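Local coordinates for extracellular solute-binding protein, family 1 (Bifidobacterium longum subsp. infantis, PDB 6FTH), which probably binds human milk oligosaccharides outside the cell and delivers them to an ABC transporter for uptake, at residues K512-D515 against I516-K520; A97-P100 against G101-E104; P114-K117 against Q118-E122; E436-R439 against S440-D443; K108-D111 against K112-N115. All blocks are in the same frame, centred on the assembly; numbering follows the deposited sequence.

Interaction 1. Residues K512-D515 against I516-K520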
loop_
_atom_site.group_PDB
_atom_site.type_symbol
_atom_site.label_atom_id
_atom_site.label_comp_id
_atom_site.label_asym_id
_atom_site.label_seq_id
_atom_site.Cartn_x
_atom_site.Cartn_y
_atom_site.Cartn_z
ATOM N N LYS A 512 4.135 -10.644 20.684
ATOM C CA LYS A 512 5.422 -11.323 20.801
ATOM C C LYS A 512 6.382 -10.879 19.710
ATOM O O LYS A 512 7.532 -10.534 19.986
ATOM C CB LYS A 512 5.210 -12.834 20.733
ATOM C CG LYS A 512 6.512 -13.623 20.816
ATOM C CD LYS A 512 6.282 -15.103 20.808
ATOM C CE LYS A 512 5.840 -15.567 19.460
ATOM N NZ LYS A 512 5.696 -17.063 19.362
ATOM N N TRP A 513 5.943 -10.912 18.457
ATOM C CA TRP A 513 6.859 -10.554 17.372
ATOM C C TRP A 513 7.152 -9.062 17.368
ATOM O O TRP A 513 8.282 -8.642 17.091
ATOM C CB TRP A 513 6.298 -11.016 16.038
ATOM C CG TRP A 513 6.362 -12.504 15.939
ATOM C CD1 TRP A 513 5.325 -13.380 16.064
ATOM C CD2 TRP A 513 7.548 -13.295 15.825
ATOM N NE1 TRP A 513 5.792 -14.682 16.011
ATOM C CE2 TRP A 513 7.153 -14.651 15.879
ATOM C CE3 TRP A 513 8.908 -12.992 15.689
ATOM C CZ2 TRP A 513 8.068 -15.700 15.757
ATOM C CZ3 TRP A 513 9.818 -14.039 15.577
ATOM C CH2 TRP A 513 9.390 -15.378 15.615
ATOM N N TYR A 514 6.152 -8.245 17.697
ATOM C CA TYR A 514 6.414 -6.823 17.871
ATOM C C TYR A 514 7.523 -6.599 18.895
ATOM O O TYR A 514 8.444 -5.801 18.676
ATOM C CB TYR A 514 5.118 -6.153 18.290
ATOM C CG TYR A 514 5.243 -4.725 18.702
ATOM C CD1 TYR A 514 5.187 -3.685 17.767
ATOM C CD2 TYR A 514 5.378 -4.401 20.033
ATOM C CE1 TYR A 514 5.287 -2.351 18.160
ATOM C CE2 TYR A 514 5.466 -3.084 20.437
ATOM C CZ TYR A 514 5.417 -2.052 19.498
ATOM O OH TYR A 514 5.519 -0.736 19.934
ATOM N N ASP A 515 7.454 -7.297 20.021
ATOM C CA ASP A 515 8.480 -7.157 21.058
ATOM C C ASP A 515 9.844 -7.625 20.552
ATOM O O ASP A 515 10.856 -6.949 20.755
ATOM C CB ASP A 515 8.068 -7.940 22.308
ATOM C CG ASP A 515 6.916 -7.313 23.050
ATOM O OD1 ASP A 515 6.572 -6.145 22.777
ATOM O OD2 ASP A 515 6.347 -7.993 23.920
ATOM N N ILE A 516 9.891 -8.785 19.894
ATOM C CA ILE A 516 11.158 -9.314 19.371
ATOM C C ILE A 516 11.827 -8.290 18.459
ATOM O O ILE A 516 13.038 -8.044 18.554
ATOM C CB ILE A 516 10.916 -10.649 18.643
ATOM C CG1 ILE A 516 10.632 -11.765 19.663
ATOM C CG2 ILE A 516 12.099 -11.013 17.747
ATOM C CD1 ILE A 516 10.134 -13.067 19.037
ATOM N N TYR A 517 11.042 -7.672 17.566
ATOM C CA TYR A 517 11.605 -6.771 16.555
ATOM C C TYR A 517 11.891 -5.368 17.091
ATOM O O TYR A 517 12.769 -4.680 16.563
ATOM C CB TYR A 517 10.650 -6.657 15.367
ATOM C CG TYR A 517 10.806 -7.707 14.305
ATOM C CD1 TYR A 517 10.088 -8.898 14.344
ATOM C CD2 TYR A 517 11.644 -7.481 13.212
ATOM C CE1 TYR A 517 10.224 -9.841 13.333
ATOM C CE2 TYR A 517 11.785 -8.419 12.212
ATOM C CZ TYR A 517 11.071 -9.590 12.266
ATOM O OH TYR A 517 11.227 -10.496 11.234
ATOM N N THR A 518 11.194 -4.909 18.125
ATOM C CA THR A 518 11.264 -3.502 18.498
ATOM C C THR A 518 11.835 -3.235 19.877
ATOM O O THR A 518 12.193 -2.082 20.155
ATOM C CB THR A 518 9.884 -2.822 18.385
ATOM O OG1 THR A 518 10.063 -1.410 18.442
ATOM C CG2 THR A 518 9.030 -3.201 19.506
ATOM N N LYS A 519 11.945 -4.246 20.743
ATOM C CA LYS A 519 12.333 -4.034 22.127
ATOM C C LYS A 519 13.604 -4.809 22.438
ATOM O O LYS A 519 13.841 -5.898 21.895
ATOM C CB LYS A 519 11.216 -4.468 23.086
ATOM C CG LYS A 519 9.978 -3.598 22.967
ATOM C CD LYS A 519 8.892 -3.992 23.966
ATOM C CE LYS A 519 7.590 -3.263 23.651
ATOM N NZ LYS A 519 6.484 -3.714 24.521
ATOM N N LYS A 520 14.427 -4.222 23.307
ATOM C CA LYS A 520 15.695 -4.842 23.694
ATOM C C LYS A 520 15.446 -6.020 24.633
ATOM O O LYS A 520 14.330 -6.188 25.144
ATOM C CB LYS A 520 16.634 -3.817 24.352
ATOM C CG LYS A 520 16.146 -3.239 25.686
ATOM C CD LYS A 520 17.164 -2.250 26.287
ATOM C CE LYS A 520 18.415 -2.974 26.795
ATOM N NZ LYS A 520 19.453 -2.064 27.368
HETATM O O HOH W 1 5.752 -6.290 25.945
#

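Interaction 2. Residues A97-P100 against G101-E104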
loop_
_atom_site.group_PDB
_atom_site.type_symbol
_atom_site.label_atom_id
_atom_site.label_comp_id
_atom_site.label_asym_id
_atom_site.label_seq_id
_atom_site.Cartn_x
_atom_site.Cartn_y
_atom_site.Cartn_z
ATOM N N ALA A 97 10.123 -18.350 3.907
ATOM C CA ALA A 97 10.205 -18.965 5.222
ATOM C C ALA A 97 9.430 -20.276 5.282
ATOM O O ALA A 97 9.816 -21.186 6.023
ATOM C CB ALA A 97 9.683 -17.991 6.283
ATOM N N GLN A 98 8.336 -20.386 4.524
ATOM C CA GLN A 98 7.593 -21.639 4.437
ATOM C C GLN A 98 8.310 -22.684 3.593
ATOM O O GLN A 98 7.997 -23.872 3.715
ATOM C CB GLN A 98 6.205 -21.424 3.834
ATOM C CG GLN A 98 5.299 -20.483 4.618
ATOM C CD GLN A 98 4.713 -21.117 5.877
ATOM O OE1 GLN A 98 4.585 -22.348 5.980
ATOM N NE2 GLN A 98 4.355 -20.273 6.843
ATOM N N PHE A 99 9.246 -22.265 2.735
ATOM C CA PHE A 99 10.009 -23.176 1.874
ATOM C C PHE A 99 11.479 -22.774 1.912
ATOM O O PHE A 99 12.073 -22.420 0.891
ATOM C CB PHE A 99 9.490 -23.127 0.438
ATOM C CG PHE A 99 8.047 -23.506 0.289
ATOM C CD1 PHE A 99 7.055 -22.565 0.458
ATOM C CD2 PHE A 99 7.686 -24.802 -0.044
ATOM C CE1 PHE A 99 5.721 -22.911 0.325
ATOM C CE2 PHE A 99 6.358 -25.146 -0.185
ATOM C CZ PHE A 99 5.377 -24.200 0.004
ATOM N N PRO A 100 12.108 -22.843 3.086
ATOM C CA PRO A 100 13.409 -22.174 3.254
ATOM C C PRO A 100 14.519 -22.743 2.383
ATOM O O PRO A 100 15.310 -21.976 1.819
ATOM C CB PRO A 100 13.698 -22.370 4.746
ATOM C CG PRO A 100 13.029 -23.683 5.067
ATOM C CD PRO A 100 11.764 -23.697 4.233
ATOM N N GLY A 101 14.611 -24.069 2.269
ATOM C CA GLY A 101 15.681 -24.687 1.504
ATOM C C GLY A 101 15.653 -24.373 0.027
ATOM O O GLY A 101 16.616 -24.701 -0.676
ATOM N N LEU A 102 14.582 -23.746 -0.455
ATOM C CA LEU A 102 14.450 -23.400 -1.860
ATOM C C LEU A 102 15.267 -22.170 -2.241
ATOM O O LEU A 102 15.574 -21.992 -3.427
ATOM C CB LEU A 102 12.975 -23.121 -2.167
ATOM C CG LEU A 102 12.249 -23.865 -3.281
ATOM C CD1 LEU A 102 12.578 -25.373 -3.287
ATOM C CD2 LEU A 102 10.747 -23.641 -3.115
ATOM N N PHE A 103 15.620 -21.319 -1.278
ATOM C CA PHE A 103 16.141 -19.989 -1.578
ATOM C C PHE A 103 17.481 -19.728 -0.906
ATOM O O PHE A 103 17.712 -20.119 0.237
ATOM C CB PHE A 103 15.131 -18.902 -1.147
ATOM C CG PHE A 103 13.841 -18.959 -1.914
ATOM C CD1 PHE A 103 13.792 -18.541 -3.228
ATOM C CD2 PHE A 103 12.694 -19.463 -1.334
ATOM C CE1 PHE A 103 12.608 -18.598 -3.958
ATOM C CE2 PHE A 103 11.511 -19.516 -2.050
ATOM C CZ PHE A 103 11.475 -19.082 -3.372
ATOM N N GLU A 104 18.350 -19.030 -1.630
ATOM C CA GLU A 104 19.619 -18.581 -1.079
ATOM C C GLU A 104 19.381 -17.539 0.006
ATOM O O GLU A 104 18.578 -16.615 -0.164
ATOM C CB GLU A 104 20.441 -17.946 -2.203
ATOM C CG GLU A 104 21.774 -17.348 -1.776
ATOM C CD GLU A 104 22.908 -18.324 -1.937
ATOM O OE1 GLU A 104 22.634 -19.529 -2.139
ATOM O OE2 GLU A 104 24.067 -17.878 -1.866
#

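Interaction 3. Residues P114-K117 against Q118-E122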
loop_
_atom_site.group_PDB
_atom_site.type_symbol
_atom_site.label_atom_id
_atom_site.label_comp_id
_atom_site.label_asym_id
_atom_site.label_seq_id
_atom_site.Cartn_x
_atom_site.Cartn_y
_atom_site.Cartn_z
ATOM N N PRO A 114 27.422 -4.763 -3.533
ATOM C CA PRO A 114 27.706 -3.484 -2.872
ATOM C C PRO A 114 26.617 -2.433 -3.058
ATOM O O PRO A 114 26.410 -1.607 -2.165
ATOM C CB PRO A 114 29.059 -3.064 -3.477
ATOM C CG PRO A 114 29.211 -3.893 -4.704
ATOM C CD PRO A 114 28.516 -5.189 -4.418
ATOM N N ASN A 115 25.887 -2.444 -4.184
ATOM C CA ASN A 115 24.850 -1.432 -4.368
ATOM C C ASN A 115 23.662 -1.713 -3.452
ATOM O O ASN A 115 22.948 -0.788 -3.055
ATOM C CB ASN A 115 24.396 -1.384 -5.829
ATOM C CG ASN A 115 25.497 -0.917 -6.776
ATOM O OD1 ASN A 115 26.319 -0.075 -6.424
ATOM N ND2 ASN A 115 25.516 -1.471 -7.968
ATOM N N VAL A 116 23.446 -2.990 -3.131
ATOM C CA VAL A 116 22.426 -3.380 -2.162
ATOM C C VAL A 116 22.878 -3.020 -0.759
ATOM O O VAL A 116 22.084 -2.561 0.063
ATOM C CB VAL A 116 22.129 -4.886 -2.269
ATOM C CG1 VAL A 116 21.119 -5.325 -1.195
ATOM C CG2 VAL A 116 21.617 -5.269 -3.659
ATOM N N LYS A 117 24.159 -3.224 -0.452
ATOM C CA LYS A 117 24.667 -2.768 0.838
ATOM C C LYS A 117 24.463 -1.268 1.008
ATOM O O LYS A 117 24.135 -0.790 2.101
ATOM C CB LYS A 117 26.156 -3.101 0.980
ATOM C CG LYS A 117 26.442 -4.538 1.318
ATOM C CD LYS A 117 27.836 -4.700 1.914
ATOM C CE LYS A 117 28.919 -4.382 0.924
ATOM N NZ LYS A 117 30.251 -4.750 1.532
ATOM N N GLN A 118 24.682 -0.498 -0.057
ATOM C CA GLN A 118 24.498 0.944 0.028
ATOM C C GLN A 118 23.030 1.288 0.246
ATOM O O GLN A 118 22.695 2.169 1.052
ATOM C CB GLN A 118 25.037 1.604 -1.243
ATOM C CG GLN A 118 25.045 3.087 -1.186
ATOM C CD GLN A 118 26.091 3.606 -0.239
ATOM O OE1 GLN A 118 27.096 2.935 0.011
ATOM N NE2 GLN A 118 25.863 4.787 0.302
ATOM N N PHE A 119 22.138 0.588 -0.462
ATOM C CA PHE A 119 20.705 0.727 -0.214
ATOM C C PHE A 119 20.410 0.556 1.275
ATOM O O PHE A 119 19.770 1.411 1.896
ATOM C CB PHE A 119 19.988 -0.321 -1.088
ATOM C CG PHE A 119 18.468 -0.402 -0.944
ATOM C CD1 PHE A 119 17.696 0.604 -0.397
ATOM C CD2 PHE A 119 17.830 -1.559 -1.378
ATOM C CE1 PHE A 119 16.316 0.469 -0.293
ATOM C CE2 PHE A 119 16.451 -1.689 -1.297
ATOM C CZ PHE A 119 15.701 -0.677 -0.749
ATOM N N PHE A 120 20.917 -0.525 1.863
ATOM C CA PHE A 120 20.634 -0.827 3.260
ATOM C C PHE A 120 21.298 0.157 4.214
ATOM O O PHE A 120 20.753 0.410 5.291
ATOM C CB PHE A 120 21.083 -2.256 3.581
ATOM C CG PHE A 120 20.267 -3.331 2.909
ATOM C CD1 PHE A 120 19.069 -3.046 2.235
ATOM C CD2 PHE A 120 20.685 -4.647 2.973
ATOM C CE1 PHE A 120 18.320 -4.065 1.657
ATOM C CE2 PHE A 120 19.936 -5.664 2.398
ATOM C CZ PHE A 120 18.765 -5.369 1.726
ATOM N N LYS A 121 22.465 0.699 3.850
ATOM C CA LYS A 121 23.097 1.736 4.664
ATOM C C LYS A 121 22.234 2.986 4.719
ATOM O O LYS A 121 22.016 3.562 5.792
ATOM C CB LYS A 121 24.467 2.109 4.096
ATOM C CG LYS A 121 25.184 3.235 4.900
ATOM C CD LYS A 121 26.555 3.580 4.323
ATOM C CE LYS A 121 27.367 4.503 5.257
ATOM N NZ LYS A 121 26.628 5.742 5.614
ATOM N N GLU A 122 21.750 3.438 3.550
ATOM C CA GLU A 122 20.958 4.655 3.481
ATOM C C GLU A 122 19.533 4.454 3.970
ATOM O O GLU A 122 18.921 5.401 4.477
ATOM C CB GLU A 122 20.965 5.195 2.043
ATOM C CG GLU A 122 22.379 5.522 1.513
ATOM C CD GLU A 122 22.419 6.364 0.222
ATOM O OE1 GLU A 122 21.443 7.090 -0.072
ATOM O OE2 GLU A 122 23.447 6.300 -0.494
#

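Interaction 4. Residues E436-R439 against S440-D443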
loop_
_atom_site.group_PDB
_atom_site.type_symbol
_atom_site.label_atom_id
_atom_site.label_comp_id
_atom_site.label_asym_id
_atom_site.label_seq_id
_atom_site.Cartn_x
_atom_site.Cartn_y
_atom_site.Cartn_z
ATOM N N GLU A 436 1.122 15.784 7.806
ATOM C CA GLU A 436 2.320 15.813 8.638
ATOM C C GLU A 436 1.993 16.125 10.089
ATOM O O GLU A 436 2.563 15.517 11.000
ATOM C CB GLU A 436 3.348 16.806 8.095
ATOM C CG GLU A 436 4.261 16.182 7.086
ATOM C CD GLU A 436 5.582 16.938 6.906
ATOM O OE1 GLU A 436 5.675 17.724 5.945
ATOM O OE2 GLU A 436 6.520 16.721 7.716
ATOM N N GLU A 437 1.055 17.031 10.329
ATOM C CA GLU A 437 0.681 17.344 11.697
ATOM C C GLU A 437 0.065 16.138 12.394
ATOM O O GLU A 437 0.501 15.761 13.487
ATOM C CB GLU A 437 -0.247 18.561 11.742
ATOM C CG GLU A 437 -0.735 18.892 13.139
ATOM C CD GLU A 437 0.353 19.329 14.087
ATOM O OE1 GLU A 437 1.295 20.018 13.653
ATOM O OE2 GLU A 437 0.257 19.011 15.292
ATOM N N GLN A 438 -0.961 15.513 11.797
ATOM C CA GLN A 438 -1.600 14.400 12.503
ATOM C C GLN A 438 -0.660 13.209 12.638
ATOM O O GLN A 438 -0.658 12.526 13.666
ATOM C CB GLN A 438 -2.909 13.992 11.831
ATOM C CG GLN A 438 -4.038 14.910 12.198
ATOM C CD GLN A 438 -5.346 14.573 11.530
ATOM O OE1 GLN A 438 -5.383 13.913 10.478
ATOM N NE2 GLN A 438 -6.438 15.019 12.137
ATOM N N ARG A 439 0.176 12.953 11.634
ATOM C CA ARG A 439 1.136 11.856 11.760
ATOM C C ARG A 439 2.171 12.121 12.840
ATOM O O ARG A 439 2.698 11.167 13.428
ATOM C CB ARG A 439 1.794 11.544 10.410
ATOM C CG ARG A 439 0.859 10.762 9.480
ATOM C CD ARG A 439 1.331 10.603 8.080
ATOM N NE ARG A 439 2.700 10.111 7.915
ATOM C CZ ARG A 439 3.054 8.897 7.460
ATOM N NH1 ARG A 439 2.169 7.977 7.203
ATOM N NH2 ARG A 439 4.321 8.609 7.230
ATOM N N SER A 440 2.404 13.384 13.187
ATOM C CA SER A 440 3.361 13.692 14.239
ATOM C C SER A 440 2.803 13.457 15.627
ATOM O O SER A 440 3.557 13.571 16.596
ATOM C CB SER A 440 3.861 15.140 14.120
ATOM O OG SER A 440 2.923 16.088 14.601
ATOM N N HIS A 441 1.529 13.088 15.752
ATOM C CA HIS A 441 0.885 12.856 17.039
ATOM C C HIS A 441 1.048 11.427 17.539
ATOM O O HIS A 441 0.405 11.065 18.533
ATOM C CB HIS A 441 -0.598 13.171 16.914
ATOM C CG HIS A 441 -0.876 14.596 16.541
ATOM N ND1 HIS A 441 -2.134 15.033 16.194
ATOM C CD2 HIS A 441 -0.072 15.688 16.503
ATOM C CE1 HIS A 441 -2.089 16.322 15.920
ATOM N NE2 HIS A 441 -0.853 16.748 16.107
ATOM N N PHE A 442 1.815 10.593 16.846
ATOM C CA PHE A 442 2.064 9.231 17.305
ATOM C C PHE A 442 3.526 8.853 17.104
ATOM O O PHE A 442 4.220 9.393 16.227
ATOM C CB PHE A 442 1.138 8.197 16.635
ATOM C CG PHE A 442 1.463 7.909 15.198
ATOM C CD1 PHE A 442 2.381 6.937 14.865
ATOM C CD2 PHE A 442 0.824 8.581 14.174
ATOM C CE1 PHE A 442 2.675 6.639 13.543
ATOM C CE2 PHE A 442 1.092 8.285 12.869
ATOM C CZ PHE A 442 2.024 7.328 12.536
ATOM N N ASP A 443 3.985 7.919 17.916
ATOM C CA ASP A 443 5.342 7.418 17.836
ATOM C C ASP A 443 5.393 6.259 16.846
ATOM O O ASP A 443 4.593 5.322 16.954
ATOM C CB ASP A 443 5.803 6.961 19.217
ATOM C CG ASP A 443 7.227 6.515 19.229
ATOM O OD1 ASP A 443 7.564 5.481 18.615
ATOM O OD2 ASP A 443 8.042 7.211 19.895
#

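Interaction 5. Residues K108-D111 against K112-N115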
loop_
_atom_site.group_PDB
_atom_site.type_symbol
_atom_site.label_atom_id
_atom_site.label_comp_id
_atom_site.label_asym_id
_atom_site.label_seq_id
_atom_site.Cartn_x
_atom_site.Cartn_y
_atom_site.Cartn_z
ATOM N N LYS A 108 24.146 -13.589 3.460
ATOM C CA LYS A 108 25.516 -14.089 3.395
ATOM C C LYS A 108 26.247 -13.628 2.143
ATOM O O LYS A 108 27.453 -13.867 2.033
ATOM C CB LYS A 108 25.529 -15.624 3.391
ATOM C CG LYS A 108 24.875 -16.285 4.609
ATOM C CD LYS A 108 25.575 -15.884 5.896
ATOM C CE LYS A 108 25.017 -16.641 7.099
ATOM N NZ LYS A 108 23.588 -16.286 7.367
ATOM N N ASP A 109 25.545 -12.982 1.207
ATOM C CA ASP A 109 26.077 -12.647 -0.108
ATOM C C ASP A 109 26.229 -11.144 -0.315
ATOM O O ASP A 109 26.467 -10.704 -1.446
ATOM C CB ASP A 109 25.160 -13.206 -1.203
ATOM C CG ASP A 109 25.117 -14.717 -1.224
ATOM O OD1 ASP A 109 26.129 -15.336 -0.838
ATOM O OD2 ASP A 109 24.082 -15.289 -1.637
ATOM N N LEU A 110 26.107 -10.339 0.742
ATOM C CA LEU A 110 26.043 -8.898 0.535
ATOM C C LEU A 110 27.341 -8.312 -0.006
ATOM O O LEU A 110 27.309 -7.257 -0.642
ATOM C CB LEU A 110 25.591 -8.197 1.816
ATOM C CG LEU A 110 24.076 -8.254 2.054
ATOM C CD1 LEU A 110 23.755 -7.851 3.487
ATOM C CD2 LEU A 110 23.349 -7.349 1.076
ATOM N N ASP A 111 28.484 -8.966 0.205
ATOM C CA ASP A 111 29.716 -8.387 -0.319
ATOM C C ASP A 111 29.777 -8.468 -1.835
ATOM O O ASP A 111 30.518 -7.699 -2.456
ATOM C CB ASP A 111 30.939 -9.049 0.319
ATOM C CG ASP A 111 31.127 -8.650 1.772
ATOM O OD1 ASP A 111 30.634 -7.566 2.190
ATOM O OD2 ASP A 111 31.780 -9.428 2.502
ATOM N N LYS A 112 29.014 -9.367 -2.447
ATOM C CA LYS A 112 28.882 -9.397 -3.900
ATOM C C LYS A 112 27.806 -8.450 -4.407
ATOM O O LYS A 112 27.593 -8.370 -5.625
ATOM C CB LYS A 112 28.600 -10.826 -4.393
ATOM C CG LYS A 112 29.704 -11.815 -4.020
ATOM C CD LYS A 112 29.531 -13.155 -4.692
ATOM C CE LYS A 112 30.362 -14.214 -3.989
ATOM N NZ LYS A 112 31.673 -13.670 -3.545
ATOM N N MET A 113 27.142 -7.720 -3.511
ATOM C CA MET A 113 26.087 -6.777 -3.890
ATOM C C MET A 113 26.312 -5.427 -3.225
ATOM O O MET A 113 25.489 -4.957 -2.434
ATOM C CB MET A 113 24.719 -7.344 -3.514
ATOM C CG MET A 113 24.394 -8.637 -4.229
ATOM S SD MET A 113 22.743 -9.279 -3.837
ATOM C CE MET A 113 22.918 -9.742 -2.117
ATOM N N PRO A 114 27.422 -4.763 -3.533
ATOM C CA PRO A 114 27.706 -3.484 -2.872
ATOM C C PRO A 114 26.617 -2.433 -3.058
ATOM O O PRO A 114 26.410 -1.607 -2.165
ATOM C CB PRO A 114 29.059 -3.064 -3.477
ATOM C CG PRO A 114 29.211 -3.893 -4.704
ATOM C CD PRO A 114 28.516 -5.189 -4.418
ATOM N N ASN A 115 25.887 -2.444 -4.184
ATOM C CA ASN A 115 24.850 -1.432 -4.368
ATOM C C ASN A 115 23.662 -1.713 -3.452
ATOM O O ASN A 115 22.948 -0.788 -3.055
ATOM C CB ASN A 115 24.396 -1.384 -5.829
ATOM C CG ASN A 115 25.497 -0.917 -6.776
ATOM O OD1 ASN A 115 26.319 -0.075 -6.424
ATOM N ND2 ASN A 115 25.516 -1.471 -7.968
#

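Interaction 1. Residues K512-D515 against I516-K520
Lys519 reaches back one helical turn to Asp515, and its chain can be followed atom by atom. CB packs against Asp515 O, the carbonyl that also accepts the backbone N-H of Lys519. Beyond CG the chain is fully extended and runs alongside the aspartate, pointing the same way. CD lies 3.4 Å from Asp515 OD1, and CE, a little further on, also approaches Tyr514 CE2 at 3.9 Å. At the tip, NZ forms a salt bridge with Asp515 OD1 of 3.0 Å, coming from above the carboxylate plane, 42° out of it. One water closes the ring, giving a hydrogen to Asp515 OD2 and accepting one from Lys519 NZ. Both charged groups have further partners: Gln511 NE2 bonds to Asp515 OD1, and Lys519 NZ to Gly240 O.

On the Trp513 side the contact is apolar. Ile516 CD1 sits over one face of the Trp513 six-membered ring, 3.9 Å from its centroid and displaced toward the rim, while NE1 of the same indole is hydrogen-bonded to Asp459 OD2.

This is the C-terminal end of helix 503-518, with Lys519 the first residue to leave helical geometry. An i to i+4 ion pair, doubled by a water bridge, probably steadies the helix end, where the negative carboxylate would also partly offset the lysine charge.

Interaction 2. Residues A97-P100 against G101-E104
Phe99 and Leu102 meet, through CB and CD2, across a short 3-10 turn that follows helix 93-98 and leads the chain into the loop before helix 114-122. Two backbone hydrogen bonds of the i to i+3 kind define the turn. Leu102 N donates to Phe99 O at 3.1 Å, and one residue on, Phe103 N donates to Pro100 O at 3.2 Å in a nearly straight bond, with 174° at the hydrogen. Both donors stand well above the plane of the carbonyl they meet. Pro100, whose ring nitrogen carries no hydrogen, occupies the first position of the 3-10 segment.

The apolar contacts are few. Leu102 CD2 comes within 3.8 Å of Phe99 CB, so that the leucine branch meets the root of the phenylalanine side chain. The Phe99 ring itself swings away from the turn, its CG lying opposite the carbonyl carbon (chi1 -60°). Phe99, Leu102 and Phe103 all touch Leu78 of helix 67-80, so three side chains from this turn gather on one helix residue, and the ring of Phe103, the buried member, also meets that of Phe91.

Polar anchoring comes from the surroundings, where Ser345 OG bonds to Gly101 O. Within the turn itself, the carbonyl of Phe99 is flanked by side-chain carbons: Leu102 CB lies 3.3 Å from Phe99 O, and Phe103 CD2 lies 3.8 Å from that oxygen.

Interaction 3. Residues P114-K117 against Q118-E122
Val116 turns CG1 opposite its backbone N (chi1 177°), while Phe120 sets its ring opposite its own carbonyl carbon (chi1 -68°). These choices lay the two side chains alongside each other, pointing the same way. Val116 CG1 then stands over the Phe120 ring, 4.0 Å from the centroid, a CH-pi contact. It is closest to the outer end of the ring, with Phe120 CZ at 3.8 Å. The Val116 carbonyl oxygen also lies over a ring face, displaced toward the rim, and accepts Phe120 N at 3.0 Å.

On the outer side, Gln118 NE2 gives a hydrogen to Glu122 OE2, 3.0 Å away. The bond is almost straight at 177°, lies in the amide plane and uses the anti lone pair of the carboxylate oxygen.

Phe119 stacks on Trp412 and, like Val116 and Phe120, packs on strand 140-143. Backbone bonds from Gln118 N to Pro114 O through Lys121 N to Lys117 O complete a short amphipathic alpha helix, one side buried against the domain and the other carrying polar side chains.

Interaction 4. Residues E436-R439 against S440-D443
Ser440 turns its hydroxyl back on the helix it follows: OG, placed between its own backbone N and carbonyl carbon (chi1 77°), donates to Glu437 O at 2.7 Å. Its backbone N makes two weak bonds, one to Glu436 O and one to Glu437 O, so the Glu437 carbonyl receives both the hydroxyl and part of the amide.

His441 follows, its N donating to Gln438 O at 3.1 Å. Its side chain returns to the same turn, and NE2 gives its hydrogen to Glu437 OE2 over 2.6 Å. The carboxylate oxygen lies at the ring edge, near the ring plane, and is met on its anti side; carboxylate and ring planes stand 63° apart. Glu437 reaches this point because its chain bends at chi2 (65°). One face of the imidazole lies over Glu437 O, 3.0 Å above the plane, and over Gln438 CA, which makes a CH-pi contact. Thr327 O takes up ND1, so both ring nitrogens are hydrogen-bonded and the histidine is probably protonated, its charge balanced by Glu437.

Helix 436-439 thus ends in a type I beta turn from Arg439 to Phe442, which starts the long loop toward helix 457-484. Phe442, the last residue of that turn, lays a ring face over Arg439 O, with CD2 3.3 Å from that oxygen. Its CE2 also approaches Arg439 CB at 4.1 Å, while the guanidinium of Arg439 reaches away to the carbonyl oxygens of Asp330 and Ser332.

Interaction 5. Residues K108-D111 against K112-N115
Leu110 O accepts the backbone N of Met113 at 2.9 Å, with 153° at the hydrogen. Just before it, Lys112 N donates to Asp109 O at 3.0 Å. Both bonds span three residues and mark a 3-10 turn that leads into helix 114-122, with Met113 at the N-cap position. In each, the donor stands well above the carbonyl plane; for Met113 N it is 68° out of the plane of the Leu110 carbonyl.

Met113 is the buried side chain of the turn. It runs straight out as far as the sulfur and then bends at chi3 (-68°), which carries CE back toward the preceding turn. There the methyl meets Leu110 CD2 at 4.0 Å, the two side chains crossing at a slant, and also comes close to the Asp109 backbone, 3.7 Å from Asp109 O. Beyond the turn, Met113 packs on Ala357 of helix 350-360, whereas Leu110 faces Val116, Lys117 and Phe120 of the helix that follows. The two residues therefore join the turn to different neighbours.

Charged groups lie around this apolar pair. Lys112 rests its side chain on Asp351 and Leu354, and Asp111 OD1 forms a salt bridge with NZ of Lys117, six residues on in helix 114-122. Where Pro114 begins the helix, its ring comes up to the last carbonyl of 108-111: Pro114 CD lies 3.8 Å from Asp111 O.

In the fold
From the N terminus, interaction 2 comes first, closing the turn after helix 93-98. The connecting loop leads to interaction 5, the 3-10 turn before helix 114-122; two carboxylates, Glu104 and Asp109, come close between them. Interaction 3 begins where interaction 5 ends, sharing Pro114 and Asn115, and side chains of the turn pack on the helix. Far along the chain, interaction 4 ends helix 436-439, its centre about 36 Å from that of interaction 5. Interaction 1 finishes the C-terminal helix, and its Tyr514 OH is hydrogen-bonded to Val445 O, just past interaction 4. Apart from the overlap, the contacts follow in series and none encloses another, in what is probably the two-domain fold of ABC-transporter solute-binding proteins.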